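Local coordinates for protein Niban 2 (Homo sapiens, PDB 7CTP) that may suppress apoptosis and promote melanoma cell invasion, and is a myristoylated, PH-domain-containing member of the Niban family found in cytosol and at the plasma membrane, at residues Tyr215-Lys219 with Glu220-Thr224; Val422-Thr425 with Ser426-Gln430. All coordinates share one frame; numbering follows the deposited sequence.

Contact 1: residues Tyr215-Lys219 with Glu220-Thr224; sequences YRQSK and ELYGT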
ATOM      1  N   TYR A 215     -11.599 -13.521   3.052  1.00 23.70           N
ATOM      2  CA  TYR A 215     -11.273 -14.223   4.286  1.00 24.44           C
ATOM      3  C   TYR A 215     -11.659 -13.390   5.503  1.00 23.98           C
ATOM      4  O   TYR A 215     -12.304 -13.889   6.434  1.00 26.27           O
ATOM      5  CB  TYR A 215      -9.785 -14.587   4.333  1.00 20.09           C
ATOM      6  CG  TYR A 215      -9.393 -15.260   5.640  1.00 25.09           C
ATOM      7  CD1 TYR A 215      -9.070 -14.509   6.766  1.00 22.58           C
ATOM      8  CD2 TYR A 215      -9.395 -16.642   5.759  1.00 23.05           C
ATOM      9  CE1 TYR A 215      -8.747 -15.107   7.961  1.00 24.65           C
ATOM     10  CE2 TYR A 215      -9.060 -17.253   6.967  1.00 23.83           C
ATOM     11  CZ  TYR A 215      -8.749 -16.479   8.058  1.00 27.10           C
ATOM     12  OH  TYR A 215      -8.419 -17.079   9.264  1.00 27.06           O
ATOM     13  N   ARG A 216     -11.268 -12.112   5.515  1.00 22.77           N
ATOM     14  CA  ARG A 216     -11.594 -11.254   6.648  1.00 25.60           C
ATOM     15  C   ARG A 216     -13.106 -11.104   6.808  1.00 24.87           C
ATOM     16  O   ARG A 216     -13.621 -11.146   7.932  1.00 24.47           O
ATOM     17  CB  ARG A 216     -10.891  -9.900   6.497  1.00 25.64           C
ATOM     18  CG  ARG A 216      -9.375 -10.017   6.751  1.00 26.88           C
ATOM     19  CD  ARG A 216      -8.622  -8.691   6.835  1.00 29.37           C
ATOM     20  NE  ARG A 216      -8.643  -8.088   8.175  1.00 31.67           N
ATOM     21  CZ  ARG A 216      -9.336  -6.993   8.460  1.00 34.61           C
ATOM     22  NH1 ARG A 216      -9.321  -6.479   9.680  1.00 31.14           N
ATOM     23  NH2 ARG A 216     -10.039  -6.404   7.502  1.00 35.99           N
ATOM     24  N   GLN A 217     -13.836 -10.982   5.695  1.00 26.75           N
ATOM     25  CA  GLN A 217     -15.296 -10.920   5.762  1.00 24.83           C
ATOM     26  C   GLN A 217     -15.879 -12.183   6.385  1.00 27.76           C
ATOM     27  O   GLN A 217     -16.890 -12.122   7.089  1.00 32.83           O
ATOM     28  CB  GLN A 217     -15.874 -10.696   4.364  1.00 29.78           C
ATOM     29  CG  GLN A 217     -15.824  -9.254   3.910  1.00 33.91           C
ATOM     30  CD  GLN A 217     -16.301  -9.058   2.486  1.00 30.34           C
ATOM     31  OE1 GLN A 217     -15.960  -8.066   1.850  1.00 34.53           O
ATOM     32  NE2 GLN A 217     -17.075 -10.012   1.971  1.00 38.70           N
ATOM     33  N   SER A 218     -15.260 -13.339   6.136  1.00 27.03           N
ATOM     34  CA  SER A 218     -15.749 -14.588   6.711  1.00 29.23           C
ATOM     35  C   SER A 218     -15.529 -14.645   8.216  1.00 32.43           C
ATOM     36  O   SER A 218     -16.168 -15.455   8.900  1.00 31.41           O
ATOM     37  CB  SER A 218     -15.080 -15.776   6.018  1.00 30.50           C
ATOM     38  OG  SER A 218     -13.840 -16.089   6.631  1.00 26.80           O
ATOM     39  N   LYS A 219     -14.650 -13.792   8.743  1.00 25.45           N
ATOM     40  CA  LYS A 219     -14.446 -13.618  10.175  1.00 27.27           C
ATOM     41  C   LYS A 219     -15.184 -12.398  10.704  1.00 26.86           C
ATOM     42  O   LYS A 219     -14.865 -11.901  11.794  1.00 28.87           O
ATOM     43  CB  LYS A 219     -12.949 -13.509  10.475  1.00 27.59           C
ATOM     44  CG  LYS A 219     -12.131 -14.624   9.835  1.00 27.89           C
ATOM     45  CD  LYS A 219     -12.548 -15.989  10.361  1.00 35.46           C
ATOM     46  CE  LYS A 219     -11.714 -17.094   9.709  1.00 40.02           C
ATOM     47  NZ  LYS A 219     -12.257 -18.458   9.973  1.00 45.93           N
ATOM     48  N   GLU A 220     -16.150 -11.901   9.931  1.00 28.65           N
ATOM     49  CA  GLU A 220     -16.980 -10.756  10.291  1.00 33.51           C
ATOM     50  C   GLU A 220     -16.161  -9.475  10.438  1.00 39.45           C
ATOM     51  O   GLU A 220     -16.499  -8.594  11.231  1.00 35.21           O
ATOM     52  CB  GLU A 220     -17.809 -11.065  11.548  1.00 37.92           C
ATOM     53  CG  GLU A 220     -18.882 -12.135  11.252  1.00 37.46           C
ATOM     54  CD  GLU A 220     -19.659 -12.622  12.470  1.00 56.91           C
ATOM     55  OE1 GLU A 220     -19.358 -13.731  12.969  1.00 58.11           O
ATOM     56  OE2 GLU A 220     -20.592 -11.914  12.913  1.00 66.09           O
ATOM     57  N   LEU A 221     -15.095  -9.340   9.642  1.00 29.18           N
ATOM     58  CA  LEU A 221     -14.257  -8.142   9.625  1.00 27.07           C
ATOM     59  C   LEU A 221     -14.458  -7.424   8.294  1.00 35.12           C
ATOM     60  O   LEU A 221     -14.021  -7.911   7.244  1.00 31.14           O
ATOM     61  CB  LEU A 221     -12.786  -8.495   9.838  1.00 24.74           C
ATOM     62  CG  LEU A 221     -12.438  -9.236  11.124  1.00 30.31           C
ATOM     63  CD1 LEU A 221     -10.954  -9.547  11.150  1.00 34.96           C
ATOM     64  CD2 LEU A 221     -12.838  -8.416  12.337  1.00 40.05           C
ATOM     65  N   TYR A 222     -15.089  -6.254   8.342  1.00 27.34           N
ATOM     66  CA  TYR A 222     -15.464  -5.521   7.143  1.00 28.25           C
ATOM     67  C   TYR A 222     -14.766  -4.171   7.132  1.00 30.78           C
ATOM     68  O   TYR A 222     -14.600  -3.542   8.180  1.00 39.37           O
ATOM     69  CB  TYR A 222     -16.986  -5.317   7.080  1.00 31.26           C
ATOM     70  CG  TYR A 222     -17.793  -6.532   6.679  1.00 28.92           C
ATOM     71  CD1 TYR A 222     -18.103  -6.775   5.347  1.00 28.62           C
ATOM     72  CD2 TYR A 222     -18.264  -7.428   7.634  1.00 38.80           C
ATOM     73  CE1 TYR A 222     -18.851  -7.882   4.976  1.00 37.08           C
ATOM     74  CE2 TYR A 222     -19.007  -8.534   7.275  1.00 39.99           C
ATOM     75  CZ  TYR A 222     -19.298  -8.759   5.946  1.00 44.58           C
ATOM     76  OH  TYR A 222     -20.042  -9.864   5.584  1.00 51.36           O
ATOM     77  N   GLY A 223     -14.366  -3.725   5.951  1.00 25.29           N
ATOM     78  CA  GLY A 223     -13.817  -2.397   5.785  1.00 28.32           C
ATOM     79  C   GLY A 223     -12.314  -2.413   5.565  1.00 33.33           C
ATOM     80  O   GLY A 223     -11.628  -3.427   5.728  1.00 28.68           O
ATOM     81  N   THR A 224     -11.824  -1.237   5.183  1.00 31.55           N
ATOM     82  CA  THR A 224     -10.410  -1.036   4.890  1.00 31.97           C
ATOM     83  C   THR A 224      -9.532  -1.493   6.047  1.00 29.14           C
ATOM     84  O   THR A 224      -9.779  -1.156   7.208  1.00 28.33           O
ATOM     85  CB  THR A 224     -10.159   0.439   4.582  1.00 36.13           C
ATOM     86  OG1 THR A 224     -10.853   0.791   3.381  1.00 41.15           O
ATOM     87  CG2 THR A 224      -8.681   0.711   4.391  1.00 35.91           C
TER
HETATM   88  O   HOH W   1     -10.609  -6.009   5.059  1.00 29.32           O

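Contact 2: residues Val422-Thr425 with Ser426-Gln430; sequences VSST and SVFKQ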
ATOM      1  N   VAL A 422      -9.934   5.723  11.104  1.00 41.36           N
ATOM      2  CA  VAL A 422      -8.476   5.804  11.122  1.00 55.24           C
ATOM      3  C   VAL A 422      -7.879   5.009   9.968  1.00 37.05           C
ATOM      4  O   VAL A 422      -6.949   5.466   9.293  1.00 42.45           O
ATOM      5  CB  VAL A 422      -7.933   5.325  12.480  1.00 52.00           C
ATOM      6  CG1 VAL A 422      -6.427   5.564  12.557  1.00 55.23           C
ATOM      7  CG2 VAL A 422      -8.657   6.024  13.616  1.00 63.36           C
ATOM      8  N   SER A 423      -8.412   3.812   9.719  1.00 35.42           N
ATOM      9  CA  SER A 423      -7.806   2.906   8.748  1.00 41.13           C
ATOM     10  C   SER A 423      -7.937   3.448   7.331  1.00 53.71           C
ATOM     11  O   SER A 423      -6.960   3.461   6.571  1.00 39.90           O
ATOM     12  CB  SER A 423      -8.446   1.523   8.851  1.00 40.04           C
ATOM     13  OG  SER A 423      -8.376   1.045  10.183  1.00 52.64           O
ATOM     14  N   SER A 424      -9.145   3.881   6.951  1.00 37.02           N
ATOM     15  CA  SER A 424      -9.359   4.444   5.619  1.00 44.81           C
ATOM     16  C   SER A 424      -8.440   5.632   5.387  1.00 38.79           C
ATOM     17  O   SER A 424      -7.819   5.761   4.327  1.00 41.50           O
ATOM     18  CB  SER A 424     -10.819   4.866   5.440  1.00 47.80           C
ATOM     19  OG  SER A 424     -11.684   3.748   5.471  1.00 60.06           O
ATOM     20  N   THR A 425      -8.330   6.507   6.388  1.00 37.39           N
ATOM     21  CA  THR A 425      -7.478   7.683   6.255  1.00 35.51           C
ATOM     22  C   THR A 425      -6.026   7.293   6.000  1.00 37.80           C
ATOM     23  O   THR A 425      -5.385   7.813   5.080  1.00 35.36           O
ATOM     24  CB  THR A 425      -7.592   8.553   7.502  1.00 37.57           C
ATOM     25  OG1 THR A 425      -8.925   9.078   7.587  1.00 39.88           O
ATOM     26  CG2 THR A 425      -6.597   9.708   7.429  1.00 34.19           C
ATOM     27  N   SER A 426      -5.497   6.367   6.801  1.00 31.47           N
ATOM     28  CA  SER A 426      -4.114   5.930   6.633  1.00 37.13           C
ATOM     29  C   SER A 426      -3.882   5.330   5.250  1.00 36.96           C
ATOM     30  O   SER A 426      -2.940   5.712   4.539  1.00 36.36           O
ATOM     31  CB  SER A 426      -3.755   4.917   7.719  1.00 47.15           C
ATOM     32  OG  SER A 426      -2.445   4.426   7.526  1.00 44.55           O
ATOM     33  N   VAL A 427      -4.722   4.370   4.858  1.00 28.79           N
ATOM     34  CA  VAL A 427      -4.528   3.684   3.581  1.00 29.01           C
ATOM     35  C   VAL A 427      -4.604   4.673   2.423  1.00 30.03           C
ATOM     36  O   VAL A 427      -3.802   4.619   1.480  1.00 29.77           O
ATOM     37  CB  VAL A 427      -5.560   2.552   3.436  1.00 33.14           C
ATOM     38  CG1 VAL A 427      -5.622   2.069   1.995  1.00 33.72           C
ATOM     39  CG2 VAL A 427      -5.200   1.403   4.386  1.00 31.98           C
ATOM     40  N   PHE A 428      -5.545   5.608   2.485  1.00 31.90           N
ATOM     41  CA  PHE A 428      -5.761   6.474   1.333  1.00 30.57           C
ATOM     42  C   PHE A 428      -4.737   7.597   1.254  1.00 31.24           C
ATOM     43  O   PHE A 428      -4.457   8.091   0.158  1.00 33.07           O
ATOM     44  CB  PHE A 428      -7.204   6.972   1.350  1.00 34.47           C
ATOM     45  CG  PHE A 428      -8.182   5.896   0.968  1.00 34.05           C
ATOM     46  CD1 PHE A 428      -7.975   5.159  -0.195  1.00 53.23           C
ATOM     47  CD2 PHE A 428      -9.253   5.575   1.774  1.00 46.78           C
ATOM     48  CE1 PHE A 428      -8.850   4.143  -0.554  1.00 50.39           C
ATOM     49  CE2 PHE A 428     -10.124   4.560   1.421  1.00 41.41           C
ATOM     50  CZ  PHE A 428      -9.923   3.848   0.261  1.00 38.59           C
ATOM     51  N   LYS A 429      -4.122   7.974   2.375  1.00 28.22           N
ATOM     52  CA  LYS A 429      -2.957   8.852   2.286  1.00 30.38           C
ATOM     53  C   LYS A 429      -1.787   8.153   1.613  1.00 29.13           C
ATOM     54  O   LYS A 429      -1.107   8.751   0.775  1.00 28.64           O
ATOM     55  CB  LYS A 429      -2.549   9.355   3.669  1.00 33.25           C
ATOM     56  CG  LYS A 429      -3.622  10.151   4.354  1.00 39.26           C
ATOM     57  CD  LYS A 429      -3.259  10.543   5.780  1.00 47.91           C
ATOM     58  CE  LYS A 429      -1.785  10.342   6.080  1.00 50.94           C
ATOM     59  NZ  LYS A 429      -1.486  10.686   7.500  1.00 69.81           N
ATOM     60  N   GLN A 430      -1.549   6.887   1.965  1.00 28.94           N
ATOM     61  CA  GLN A 430      -0.465   6.124   1.358  1.00 28.17           C
ATOM     62  C   GLN A 430      -0.686   5.969  -0.142  1.00 31.36           C
ATOM     63  O   GLN A 430       0.228   6.198  -0.944  1.00 29.40           O
ATOM     64  CB  GLN A 430      -0.345   4.766   2.054  1.00 26.82           C
ATOM     65  CG  GLN A 430       0.250   3.621   1.225  1.00 28.27           C
ATOM     66  CD  GLN A 430       1.766   3.501   1.365  1.00 28.57           C
ATOM     67  OE1 GLN A 430       2.342   3.801   2.421  1.00 32.86           O
ATOM     68  NE2 GLN A 430       2.413   3.024   0.309  1.00 25.36           N
TER

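Contact 1: residues Tyr215-Lys219 with Glu220-Thr224
Arg-216 and Leu-221 meet where helix 204-218 runs out, with the guanidinium laid over the leucine so that the two side chains cross at about a right angle. The arginine chain turns at chi3 (85°), which swings the flat group across the leucine: Leu-221 CB lies 3.9 Å above the guanidinium plane of Arg-216, over the centre of the group, while NH1 comes within 3.8 Å of CD1 of the same leucine. The second van der Waals contact joins the Gln-217 chain and amide to the Tyr-222 ring. Gln-217 CB sits over one face of the ring, CG lies 3.5 Å from Tyr-222 CE1, and the amide runs almost parallel to the ring, with 14° between the planes. Gln-217 reaches Arg-213 and Glu-537 with its polar end, and the Tyr-222 ring also packs on helix 464-511.

Backbone bonds close the helix as a Schellman motif. Glu-220 is the C-prime residue, held at positive phi (63°), Leu-221 N donates to Arg-216 O at 2.9 Å, and Glu-220 N donates to Gln-217 O, also at 2.9 Å. Lys-219 N and Leu-221 N reach Arg-216 O from opposite faces of its plane, so this one oxygen serves both the last helical turn and the reversal after it. Within the last turn, Ser-218 OG donates to a lone pair of Tyr-215 O at 2.7 Å.

The polar end of Arg-216 has partners beyond the turn. A water at the guanidinium edge bonds weakly to Arg-216 NH2 and donates to Gly-223 O at 2.9 Å, while NH1 forms a salt bridge with Glu-242 and the group makes a cation-pi contact with Trp-225. With an alanine here, Glu-242 would probably lose its charged mate and Leu-221 the flat group that covers it.

Contact 2: residues Val422-Thr425 with Ser426-Gln430
Ser-424 and Phe-428, one turn apart, belong to the tightly packed side of the first turns of helix 422-455. Phe-428 CG stands beside its own backbone N (chi1 -73°), which turns the ring back along the helix, and CD2 comes within 4.0 Å of Ser-424 CB. The same CD2 lies just 2.9 Å from Ser-424 O, a short approach made obliquely to the ring. Helix 464-511 packs against this face, with Phe-490, Ala-494 and Gln-497 touching the ring and Ile-498 touching Ser-424.

Thr-425 and Lys-429 are just as close. Thr-425 CG2 meets Lys-429 CD at 3.8 Å, and Lys-429 CG lies 3.0 Å from Thr-425 O, with the lysine chain bent at chi3 (14°), close to eclipsed, before it runs on. The loose side belongs to Val-422, which is exposed, and Ser-423: both hold their side chains well clear of 426-430 and give the next turn little more than their carbonyls.

Four regular i to i+4 bonds run through both sides alike. Ser-426 N donates to Val-422 O at 3.0 Å, and Phe-428 N to Ser-424 O at 2.9 Å; the bond from Val-427 N to Ser-423 O is nearly straight at 175°.

The hydroxyls are occupied near the helix start, Ser-424 OG with the Asp-421 carboxylate and Thr-425 OG1 with the Asp-421 carbonyl and Leu-413 N, whereas Ser-426 OG reaches Glu-226. This chemistry is consistent with the buried hydroxyls of Ser-424 and Thr-425 being satisfied by Asp-421 and Leu-413, while the apolar ring meets helix 464-511.

How the contacts relate
Contact 1 ends a helix and contact 2 begins one, both in the helical part of this chain, with centres about 17 Å apart. Contact 1 is a surface contact farther from the chain centre, and contact 2 is partly buried. Their chemistry follows: charged side chains and a bridging water gather at the helix end of 215-224, whereas small hydroxyls and a phenylalanine line 422-430. Helix 464-511 packs against both, meeting Tyr-222 in one and Phe-428 in the other. The two also touch directly through Thr-224, whose CG2 lies 3.5 Å from Val-427 CG2 and whose O lies 3.4 Å from Ser-423 CB, so the far end of contact 1 packs against contact 2.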